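Local coordinates for protein polyphosphate kinase (Porphyromonas gingivalis, PDB 2O8R) that probably catalyses the reversible, magnesium-dependent transfer of the terminal phosphate of ATP onto a growing chain of inorganic polyphosphate, at residues 458-464 / 476-481; 268-274 / 293-299; 648-654 / 673-678. The protein carries 3 engineered substitutions. One frame throughout, in Å; residues are numbered along the deposited sequence.

Interaction 1. Residues 458-464 / 476-481; sequences IALLSTG and DTTLMT
The beta hairpin of strands 457-462 and 474-481 sets Ala-459 opposite Thr-481 and Leu-461 opposite Leu-479 as antiparallel hydrogen-bonded pairs, each joined by two backbone bonds. In the non-hydrogen-bonded pair between them, Leu-460 and the selenomethionine Met-480 run alongside each other from the same face of the sheet. The bent chain of Met-480 brings its CE methyl to 3.6 Å from Leu-460 CD1, and both flexible apolar chains pack on Leu-360 of helix 355-365. From the other face Ala-459, Leu-461 and Thr-481 meet helix 484-497. Nearer the connecting loop Thr-478 OG1 donates to Ser-462 OG at 3.1 Å, and that hydroxyl donates onward to Gly-464 O. With OG1 of Thr-463 held between backbone N and carbonyl carbon (chi1 63°), the oxygen accepts from Thr-477 N and donates to Asp-476 OD1, both at 2.8 Å, meeting the carboxylate on its anti side, 27° out of plane. Threonine suits the place: one hydroxyl does both while CG2 packs on Thr-477 CB. OD1 is also hydrogen-bonded to ND1 of His-597, a predicted ATP-binding residue, so Thr-463 probably helps position the carboxylate. This is a buried hairpin of a phospholipase D-like domain, its polar end bordering the presumed nucleotide site.

Interaction 2. Residues 268-274 / 293-299; sequences RFMYDGR and EAIRSGN
Phe-269 and Tyr-271 pair with strand 294-297 in parallel, each using its NH and C=O on residues to either side of its bridge partner. Phe-269 N donates to Glu-293 O at 2.9 Å and Phe-269 O accepts from Ile-295 N; Tyr-271 N reaches Ile-295 O at 3.2 Å, and Tyr-271 O takes Ser-297 N at 2.7 Å. Gly-273 N, bonded to Ser-297 O, continues the series into the loop, and the lack of a side chain lets the chain come this near. Arg-268, Met-270 and Asp-272 turn their backbone groups to strand 225-235. Ala-294 O is met by Arg-88 NH2 of helix 83-112. Asp-272 OD1 receives two weak bonds, from Asn-299 ND2 and Arg-274 N, each 3.4 Å long. Arg-268 lays its methylenes against Ile-295 CD1; its NH2 makes a salt bridge to Glu-50 OE1 and NE donates to Ser-235 OG, while Tyr-53 adds a cation-pi contact. Because CG of Tyr-271 stands between its backbone N and carbonyl carbon (chi1 60°), the ring swings over the adjacent strand: Arg-296 CA makes a CH-pi contact with one face, 4.0 Å from the centroid, and Ala-294 CB sits at the edge. The arginine's methylenes run on past the ring to its hydroxyl, and the small alanine fits beside it. Helix 277-283 covers the same side, completing a beta-alpha-beta crossover in the middle domain.

Interaction 3. Residues 648-654 / 673-678; sequences IQLRDNI and EKPVRA
The C-terminal part of helix 636-651 and the residues after it run alongside the irregular segment 673-678, with Gln-649 CA 5.1 Å from Ala-678 CA, and Val-676 O accepts from Asn-653 N at 2.9 Å and, weakly, from Ile-654 N. The side chain of Asn-653 extends this pairing as a peptide group would. Its OD1 accepts from Val-676 N at 2.6 Å, in the amide plane and on a lone pair, while ND2 donates to Lys-674 O at 3.1 Å in a nearly straight bond (169°). CG lies between the backbone N and the carbonyl carbon (chi1 45°), which folds the amide back beside the loop. An asparagine fits because its amide carries both donor and acceptor; ND2 also donates weakly to Glu-673 OE2. Val-676 crosses this side chain at about a right angle, its CG1 packed on Arg-651 O and Asn-653 OD1, a place suited to a compact, beta-branched apolar residue.

Asp-652 divides its carboxylate between two tasks. OD1 accepts from Ala-678 N at 2.8 Å, on its anti side, and so ties down the start of helix 678-691, whose N-cap position is Arg-677. OD2 receives Ile-654 N in an Asx turn and also takes Lys-655 N and Ala-656 N. These NH groups would probably favour the charged carboxylate. Ile-654 CD1 lies beside Pro-675 CB at 3.6 Å, and the short Ala-678 CB settles against Gln-649 CA at 3.8 Å. Around the contact, Ile-648 packs on Ala-681, Ile-682 and Tyr-685 of helix 678-691, while Gln-649 meets Ile-568 of strand 564-569.

The three contacts follow one another along the chain, without nesting or crossing. Interaction 2 comes first and closes the 18-residue connection, containing helix 277-283, at the edge of the middle domain's sheet. Interaction 1 comes next and closes a short hairpin loop in C-terminal domain 1. Interaction 3, in C-terminal domain 2, closes the stretch holding strands 657-659 and 665-667, joining the end of one helix to the start of the last. Interaction 2 stands apart, its centre 45 Å from interaction 1 and 40 Å from interaction 3. Interactions 1 and 3 come within about 8 Å at their nearest atoms without touching; His-597 lies beside interaction 1, its side chain about 10 Å from that of Gln-649 in interaction 3.

Interaction 1. Residues 458-464 / 476-481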
loop_
_atom_site.group_PDB
_atom_site.type_symbol
_atom_site.label_atom_id
_atom_site.label_comp_id
_atom_site.label_asym_id
_atom_site.label_seq_id
_atom_site.Cartn_x
_atom_site.Cartn_y
_atom_site.Cartn_z
ATOM N N ILE A 458 17.080 29.303 2.241
ATOM C CA ILE A 458 15.633 29.322 2.425
ATOM C C ILE A 458 15.235 28.399 3.571
ATOM O O ILE A 458 15.634 27.236 3.621
ATOM C CB ILE A 458 14.888 28.863 1.149
ATOM C CG1 ILE A 458 15.195 29.778 -0.033
ATOM C CG2 ILE A 458 13.412 28.878 1.381
ATOM C CD1 ILE A 458 14.704 29.247 -1.380
ATOM N N ALA A 459 14.450 28.928 4.495
ATOM C CA ALA A 459 13.876 28.111 5.540
ATOM C C ALA A 459 12.390 27.967 5.284
ATOM O O ALA A 459 11.710 28.948 4.978
ATOM C CB ALA A 459 14.130 28.731 6.920
ATOM N N LEU A 460 11.899 26.736 5.392
ATOM C CA LEU A 460 10.469 26.451 5.343
ATOM C C LEU A 460 10.046 25.968 6.716
ATOM O O LEU A 460 10.638 25.021 7.228
ATOM C CB LEU A 460 10.204 25.351 4.323
ATOM C CG LEU A 460 9.939 25.671 2.855
ATOM C CD1 LEU A 460 10.823 26.770 2.341
ATOM C CD2 LEU A 460 10.124 24.414 2.028
ATOM N N LEU A 461 9.058 26.634 7.319
ATOM C CA LEU A 461 8.531 26.282 8.661
ATOM C C LEU A 461 7.031 26.160 8.648
ATOM O O LEU A 461 6.353 26.918 7.961
ATOM C CB LEU A 461 8.908 27.310 9.712
ATOM C CG LEU A 461 10.403 27.374 9.981
ATOM C CD1 LEU A 461 11.055 28.490 9.139
ATOM C CD2 LEU A 461 10.607 27.604 11.456
ATOM N N SER A 462 6.504 25.230 9.436
ATOM C CA SER A 462 5.132 24.793 9.225
ATOM C C SER A 462 4.420 24.274 10.456
ATOM O O SER A 462 5.049 23.745 11.376
ATOM C CB SER A 462 5.121 23.692 8.179
ATOM O OG SER A 462 3.788 23.378 7.842
ATOM N N THR A 463 3.097 24.392 10.442
ATOM C CA THR A 463 2.257 23.892 11.530
ATOM C C THR A 463 1.944 22.408 11.395
ATOM O O THR A 463 1.521 21.779 12.360
ATOM C CB THR A 463 0.941 24.667 11.626
ATOM O OG1 THR A 463 0.184 24.472 10.426
ATOM C CG2 THR A 463 1.230 26.137 11.793
ATOM N N GLY A 464 2.139 21.856 10.199
ATOM C CA GLY A 464 2.050 20.416 9.994
ATOM C C GLY A 464 3.050 19.886 8.982
ATOM O O GLY A 464 3.958 20.597 8.570
ATOM N N ASP A 476 -3.421 23.799 7.407
ATOM C CA ASP A 476 -2.118 24.074 8.019
ATOM C C ASP A 476 -1.506 25.350 7.451
ATOM O O ASP A 476 -1.939 25.853 6.401
ATOM C CB ASP A 476 -1.147 22.921 7.768
ATOM C CG ASP A 476 -1.279 21.816 8.769
ATOM O OD1 ASP A 476 -1.282 22.102 9.981
ATOM O OD2 ASP A 476 -1.363 20.651 8.336
ATOM N N THR A 477 -0.468 25.849 8.118
ATOM C CA THR A 477 0.175 27.087 7.694
ATOM C C THR A 477 1.702 26.960 7.554
ATOM O O THR A 477 2.394 26.430 8.435
ATOM C CB THR A 477 -0.210 28.219 8.641
ATOM O OG1 THR A 477 -1.640 28.335 8.661
ATOM C CG2 THR A 477 0.380 29.529 8.172
ATOM N N THR A 478 2.215 27.433 6.424
ATOM C CA THR A 478 3.627 27.308 6.104
ATOM C C THR A 478 4.234 28.672 5.775
ATOM O O THR A 478 3.704 29.414 4.936
ATOM C CB THR A 478 3.829 26.361 4.913
ATOM O OG1 THR A 478 3.436 25.034 5.291
ATOM C CG2 THR A 478 5.283 26.346 4.473
ATOM N N LEU A 479 5.337 28.987 6.455
ATOM C CA LEU A 479 6.125 30.172 6.187
ATOM C C LEU A 479 7.324 29.820 5.333
ATOM O O LEU A 479 8.029 28.863 5.618
ATOM C CB LEU A 479 6.637 30.771 7.496
ATOM C CG LEU A 479 7.503 32.020 7.315
ATOM C CD1 LEU A 479 6.666 33.138 6.718
ATOM C CD2 LEU A 479 8.145 32.450 8.623
HETATM N N MSE A 480 7.569 30.609 4.296
HETATM C CA MSE A 480 8.759 30.428 3.481
HETATM C C MSE A 480 9.555 31.718 3.506
HETATM O O MSE A 480 9.067 32.760 3.077
HETATM C CB MSE A 480 8.368 30.024 2.065
HETATM C CG MSE A 480 7.674 28.682 2.050
HETATM SE SE MSE A 480 6.969 28.116 0.329
HETATM C CE MSE A 480 8.550 27.310 -0.456
ATOM N N THR A 481 10.774 31.650 4.029
ATOM C CA THR A 481 11.557 32.858 4.303
ATOM C C THR A 481 13.009 32.689 3.914
ATOM O O THR A 481 13.556 31.575 3.952
ATOM C CB THR A 481 11.498 33.273 5.800
ATOM O OG1 THR A 481 11.863 34.647 5.932
ATOM C CG2 THR A 481 12.458 32.447 6.650
#

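Interaction 2. Residues 268-274 / 293-299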
loop_
_atom_site.group_PDB
_atom_site.type_symbol
_atom_site.label_atom_id
_atom_site.label_comp_id
_atom_site.label_asym_id
_atom_site.label_seq_id
_atom_site.Cartn_x
_atom_site.Cartn_y
_atom_site.Cartn_z
ATOM N N ARG A 268 -11.869 -3.150 25.217
ATOM C CA ARG A 268 -13.278 -3.081 24.892
ATOM C C ARG A 268 -13.735 -4.441 24.374
ATOM O O ARG A 268 -12.980 -5.132 23.683
ATOM C CB ARG A 268 -13.487 -1.998 23.829
ATOM C CG ARG A 268 -14.921 -1.615 23.562
ATOM C CD ARG A 268 -15.020 -0.231 22.936
ATOM N NE ARG A 268 -14.530 -0.177 21.562
ATOM C CZ ARG A 268 -14.579 0.911 20.797
ATOM N NH1 ARG A 268 -15.086 2.037 21.275
ATOM N NH2 ARG A 268 -14.122 0.879 19.554
ATOM N N PHE A 269 -14.948 -4.837 24.744
ATOM C CA PHE A 269 -15.643 -5.921 24.056
ATOM C C PHE A 269 -17.078 -5.493 23.791
ATOM O O PHE A 269 -17.898 -5.425 24.696
ATOM C CB PHE A 269 -15.594 -7.234 24.837
ATOM C CG PHE A 269 -16.222 -8.392 24.102
ATOM C CD1 PHE A 269 -15.459 -9.180 23.253
ATOM C CD2 PHE A 269 -17.579 -8.680 24.244
ATOM C CE1 PHE A 269 -16.037 -10.241 22.565
ATOM C CE2 PHE A 269 -18.160 -9.731 23.564
ATOM C CZ PHE A 269 -17.391 -10.514 22.718
HETATM N N MSE A 270 -17.374 -5.216 22.533
HETATM C CA MSE A 270 -18.616 -4.573 22.153
HETATM C C MSE A 270 -19.483 -5.568 21.399
HETATM O O MSE A 270 -18.978 -6.340 20.583
HETATM C CB MSE A 270 -18.274 -3.372 21.280
HETATM C CG MSE A 270 -19.423 -2.518 20.807
HETATM SE SE MSE A 270 -18.648 -1.330 19.483
HETATM C CE MSE A 270 -20.244 -0.507 18.710
ATOM N N TYR A 271 -20.782 -5.563 21.675
ATOM C CA TYR A 271 -21.675 -6.545 21.065
ATOM C C TYR A 271 -23.084 -6.013 20.912
ATOM O O TYR A 271 -23.504 -5.123 21.652
ATOM C CB TYR A 271 -21.701 -7.843 21.878
ATOM C CG TYR A 271 -22.174 -7.666 23.301
ATOM C CD1 TYR A 271 -23.509 -7.854 23.635
ATOM C CD2 TYR A 271 -21.285 -7.314 24.313
ATOM C CE1 TYR A 271 -23.951 -7.695 24.932
ATOM C CE2 TYR A 271 -21.715 -7.144 25.618
ATOM C CZ TYR A 271 -23.051 -7.336 25.923
ATOM O OH TYR A 271 -23.491 -7.174 27.218
ATOM N N ASP A 272 -23.801 -6.583 19.949
ATOM C CA ASP A 272 -25.188 -6.255 19.674
ATOM C C ASP A 272 -26.052 -6.585 20.889
ATOM O O ASP A 272 -26.152 -7.736 21.300
ATOM C CB ASP A 272 -25.633 -7.006 18.408
ATOM C CG ASP A 272 -27.113 -7.332 18.386
ATOM O OD1 ASP A 272 -27.952 -6.450 18.680
ATOM O OD2 ASP A 272 -27.432 -8.487 18.042
ATOM N N GLY A 273 -26.671 -5.548 21.448
ATOM C CA GLY A 273 -27.384 -5.614 22.726
ATOM C C GLY A 273 -28.485 -6.648 22.901
ATOM O O GLY A 273 -28.867 -6.958 24.030
ATOM N N ARG A 274 -28.990 -7.187 21.793
ATOM C CA ARG A 274 -29.969 -8.271 21.836
ATOM C C ARG A 274 -29.350 -9.561 22.379
ATOM O O ARG A 274 -30.064 -10.531 22.613
ATOM C CB ARG A 274 -30.542 -8.548 20.439
ATOM C CG ARG A 274 -31.352 -7.422 19.828
ATOM C CD ARG A 274 -31.529 -7.608 18.319
ATOM N NE ARG A 274 -32.778 -8.286 17.966
ATOM C CZ ARG A 274 -33.908 -7.664 17.621
ATOM N NH1 ARG A 274 -33.959 -6.336 17.584
ATOM N NH2 ARG A 274 -34.991 -8.372 17.310
ATOM N N GLU A 293 -15.648 -4.439 30.733
ATOM C CA GLU A 293 -15.184 -4.138 29.373
ATOM C C GLU A 293 -16.264 -4.418 28.321
ATOM O O GLU A 293 -16.167 -3.949 27.182
ATOM C CB GLU A 293 -13.933 -4.954 29.042
ATOM C CG GLU A 293 -12.895 -4.993 30.147
ATOM C CD GLU A 293 -11.982 -6.205 30.051
ATOM O OE1 GLU A 293 -12.467 -7.298 29.685
ATOM O OE2 GLU A 293 -10.779 -6.067 30.353
ATOM N N ALA A 294 -17.282 -5.189 28.709
ATOM C CA ALA A 294 -18.389 -5.526 27.819
ATOM C C ALA A 294 -19.396 -4.385 27.718
ATOM O O ALA A 294 -20.015 -4.005 28.710
ATOM C CB ALA A 294 -19.077 -6.811 28.269
ATOM N N ILE A 295 -19.539 -3.835 26.517
ATOM C CA ILE A 295 -20.492 -2.764 26.262
ATOM C C ILE A 295 -21.505 -3.225 25.232
ATOM O O ILE A 295 -21.165 -3.439 24.070
ATOM C CB ILE A 295 -19.808 -1.497 25.710
ATOM C CG1 ILE A 295 -18.445 -1.281 26.367
ATOM C CG2 ILE A 295 -20.721 -0.283 25.880
ATOM C CD1 ILE A 295 -17.646 -0.165 25.745
ATOM N N ARG A 296 -22.752 -3.388 25.655
ATOM C CA ARG A 296 -23.806 -3.707 24.707
ATOM C C ARG A 296 -24.171 -2.481 23.883
ATOM O O ARG A 296 -24.414 -1.404 24.423
ATOM C CB ARG A 296 -25.035 -4.332 25.377
ATOM C CG ARG A 296 -25.117 -4.213 26.892
ATOM C CD ARG A 296 -26.292 -5.037 27.421
ATOM N NE ARG A 296 -27.453 -4.915 26.538
ATOM C CZ ARG A 296 -28.384 -3.968 26.635
ATOM N NH1 ARG A 296 -28.318 -3.049 27.591
ATOM N NH2 ARG A 296 -29.392 -3.943 25.773
ATOM N N SER A 297 -24.174 -2.649 22.567
ATOM C CA SER A 297 -24.477 -1.552 21.671
ATOM C C SER A 297 -25.469 -1.975 20.597
ATOM O O SER A 297 -26.173 -2.976 20.743
ATOM C CB SER A 297 -23.203 -1.023 21.025
ATOM O OG SER A 297 -22.709 -1.966 20.104
ATOM N N GLY A 298 -25.507 -1.201 19.516
ATOM C CA GLY A 298 -26.478 -1.389 18.453
ATOM C C GLY A 298 -26.218 -2.593 17.580
ATOM O O GLY A 298 -25.357 -3.427 17.869
ATOM N N ASN A 299 -26.968 -2.672 16.492
ATOM C CA ASN A 299 -27.029 -3.885 15.691
ATOM C C ASN A 299 -25.900 -4.060 14.669
ATOM O O ASN A 299 -25.673 -5.172 14.181
ATOM C CB ASN A 299 -28.379 -3.951 14.997
ATOM C CG ASN A 299 -28.754 -5.338 14.631
ATOM O OD1 ASN A 299 -28.585 -5.747 13.487
ATOM N ND2 ASN A 299 -29.257 -6.094 15.604
#

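Interaction 3. Residues 648-654 / 673-678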
loop_
_atom_site.group_PDB
_atom_site.type_symbol
_atom_site.label_atom_id
_atom_site.label_comp_id
_atom_site.label_asym_id
_atom_site.label_seq_id
_atom_site.Cartn_x
_atom_site.Cartn_y
_atom_site.Cartn_z
ATOM N N ILE A 648 -11.657 36.063 10.894
ATOM C CA ILE A 648 -12.671 35.273 10.192
ATOM C C ILE A 648 -13.097 34.060 11.029
ATOM O O ILE A 648 -14.288 33.803 11.185
ATOM C CB ILE A 648 -12.202 34.819 8.814
ATOM C CG1 ILE A 648 -11.822 36.041 7.976
ATOM C CG2 ILE A 648 -13.286 33.993 8.146
ATOM C CD1 ILE A 648 -11.498 35.753 6.540
ATOM N N GLN A 649 -12.138 33.334 11.599
ATOM C CA GLN A 649 -12.520 32.193 12.417
ATOM C C GLN A 649 -13.373 32.620 13.618
ATOM O O GLN A 649 -14.397 31.996 13.898
ATOM C CB GLN A 649 -11.314 31.333 12.824
ATOM C CG GLN A 649 -10.548 30.748 11.639
ATOM C CD GLN A 649 -9.771 29.485 11.985
ATOM O OE1 GLN A 649 -9.291 29.319 13.108
ATOM N NE2 GLN A 649 -9.643 28.585 11.013
ATOM N N LEU A 650 -12.989 33.704 14.291
ATOM C CA LEU A 650 -13.725 34.166 15.485
ATOM C C LEU A 650 -15.075 34.775 15.154
ATOM O O LEU A 650 -15.876 35.024 16.053
ATOM C CB LEU A 650 -12.913 35.177 16.290
ATOM C CG LEU A 650 -11.726 34.631 17.072
ATOM C CD1 LEU A 650 -11.011 35.814 17.675
ATOM C CD2 LEU A 650 -12.163 33.612 18.144
ATOM N N ARG A 651 -15.311 35.007 13.863
ATOM C CA ARG A 651 -16.553 35.582 13.365
ATOM C C ARG A 651 -17.523 34.484 12.918
ATOM O O ARG A 651 -18.726 34.751 12.768
ATOM C CB ARG A 651 -16.252 36.536 12.203
ATOM C CG ARG A 651 -17.282 37.640 11.962
ATOM C CD ARG A 651 -16.922 38.484 10.727
ATOM N NE ARG A 651 -15.499 38.827 10.714
ATOM C CZ ARG A 651 -14.807 39.126 9.618
ATOM N NH1 ARG A 651 -15.406 39.132 8.433
ATOM N NH2 ARG A 651 -13.516 39.412 9.703
ATOM N N ASP A 652 -16.995 33.262 12.717
ATOM C CA ASP A 652 -17.788 32.089 12.300
ATOM C C ASP A 652 -19.022 31.876 13.150
ATOM O O ASP A 652 -18.915 31.625 14.353
ATOM C CB ASP A 652 -16.957 30.804 12.361
ATOM C CG ASP A 652 -17.719 29.570 11.826
ATOM O OD1 ASP A 652 -17.267 28.998 10.826
ATOM O OD2 ASP A 652 -18.766 29.166 12.382
ATOM N N ASN A 653 -20.187 31.954 12.518
ATOM C CA ASN A 653 -21.451 31.613 13.186
ATOM C C ASN A 653 -22.147 30.358 12.658
ATOM O O ASN A 653 -23.328 30.163 12.949
ATOM C CB ASN A 653 -22.439 32.780 13.101
ATOM C CG ASN A 653 -22.510 33.391 11.718
ATOM O OD1 ASN A 653 -22.142 32.769 10.726
ATOM N ND2 ASN A 653 -22.981 34.622 11.645
ATOM N N ILE A 654 -21.450 29.523 11.879
ATOM C CA ILE A 654 -22.096 28.326 11.317
ATOM C C ILE A 654 -21.567 27.007 11.882
ATOM O O ILE A 654 -22.345 26.130 12.217
ATOM C CB ILE A 654 -22.162 28.343 9.756
ATOM C CG1 ILE A 654 -23.466 28.969 9.310
ATOM C CG2 ILE A 654 -22.204 26.955 9.183
ATOM C CD1 ILE A 654 -23.390 30.423 9.122
ATOM N N GLU A 673 -26.818 38.500 12.395
ATOM C CA GLU A 673 -25.661 38.791 11.546
ATOM C C GLU A 673 -25.686 37.940 10.279
ATOM O O GLU A 673 -26.399 36.942 10.211
ATOM C CB GLU A 673 -24.343 38.626 12.317
ATOM C CG GLU A 673 -24.175 37.273 12.982
ATOM C CD GLU A 673 -23.374 37.331 14.276
ATOM O OE1 GLU A 673 -23.660 38.216 15.115
ATOM O OE2 GLU A 673 -22.478 36.473 14.468
ATOM N N LYS A 674 -24.933 38.358 9.266
ATOM C CA LYS A 674 -24.867 37.593 8.037
ATOM C C LYS A 674 -24.065 36.342 8.335
ATOM O O LYS A 674 -23.095 36.393 9.096
ATOM C CB LYS A 674 -24.269 38.401 6.868
ATOM C CG LYS A 674 -22.786 38.708 6.973
ATOM C CD LYS A 674 -22.168 39.065 5.623
ATOM C CE LYS A 674 -21.409 37.891 5.027
ATOM N NZ LYS A 674 -20.741 38.282 3.757
ATOM N N PRO A 675 -24.513 35.204 7.792
ATOM C CA PRO A 675 -23.868 33.903 7.927
ATOM C C PRO A 675 -22.426 33.891 7.442
ATOM O O PRO A 675 -22.103 34.405 6.363
ATOM C CB PRO A 675 -24.727 32.994 7.045
ATOM C CG PRO A 675 -25.504 33.910 6.183
ATOM C CD PRO A 675 -25.754 35.107 7.011
ATOM N N VAL A 676 -21.562 33.329 8.270
ATOM C CA VAL A 676 -20.163 33.197 7.926
ATOM C C VAL A 676 -19.661 31.869 8.457
ATOM O O VAL A 676 -19.738 31.588 9.661
ATOM C CB VAL A 676 -19.299 34.396 8.436
ATOM C CG1 VAL A 676 -19.793 34.906 9.738
ATOM C CG2 VAL A 676 -17.819 34.022 8.542
ATOM N N ARG A 677 -19.203 31.029 7.534
ATOM C CA ARG A 677 -18.485 29.835 7.914
ATOM C C ARG A 677 -17.030 29.968 7.461
ATOM O O ARG A 677 -16.718 30.233 6.282
ATOM C CB ARG A 677 -19.204 28.559 7.461
ATOM C CG ARG A 677 -18.497 27.710 6.484
ATOM C CD ARG A 677 -19.083 26.310 6.464
ATOM N NE ARG A 677 -18.190 25.402 5.746
ATOM C CZ ARG A 677 -18.111 25.325 4.424
ATOM N NH1 ARG A 677 -18.882 26.091 3.666
ATOM N NH2 ARG A 677 -17.260 24.479 3.856
ATOM N N ALA A 678 -16.150 29.834 8.447
ATOM C CA ALA A 678 -14.770 30.250 8.317
ATOM C C ALA A 678 -14.038 29.583 7.156
ATOM O O ALA A 678 -13.229 30.228 6.490
ATOM C CB ALA A 678 -14.028 30.043 9.639
#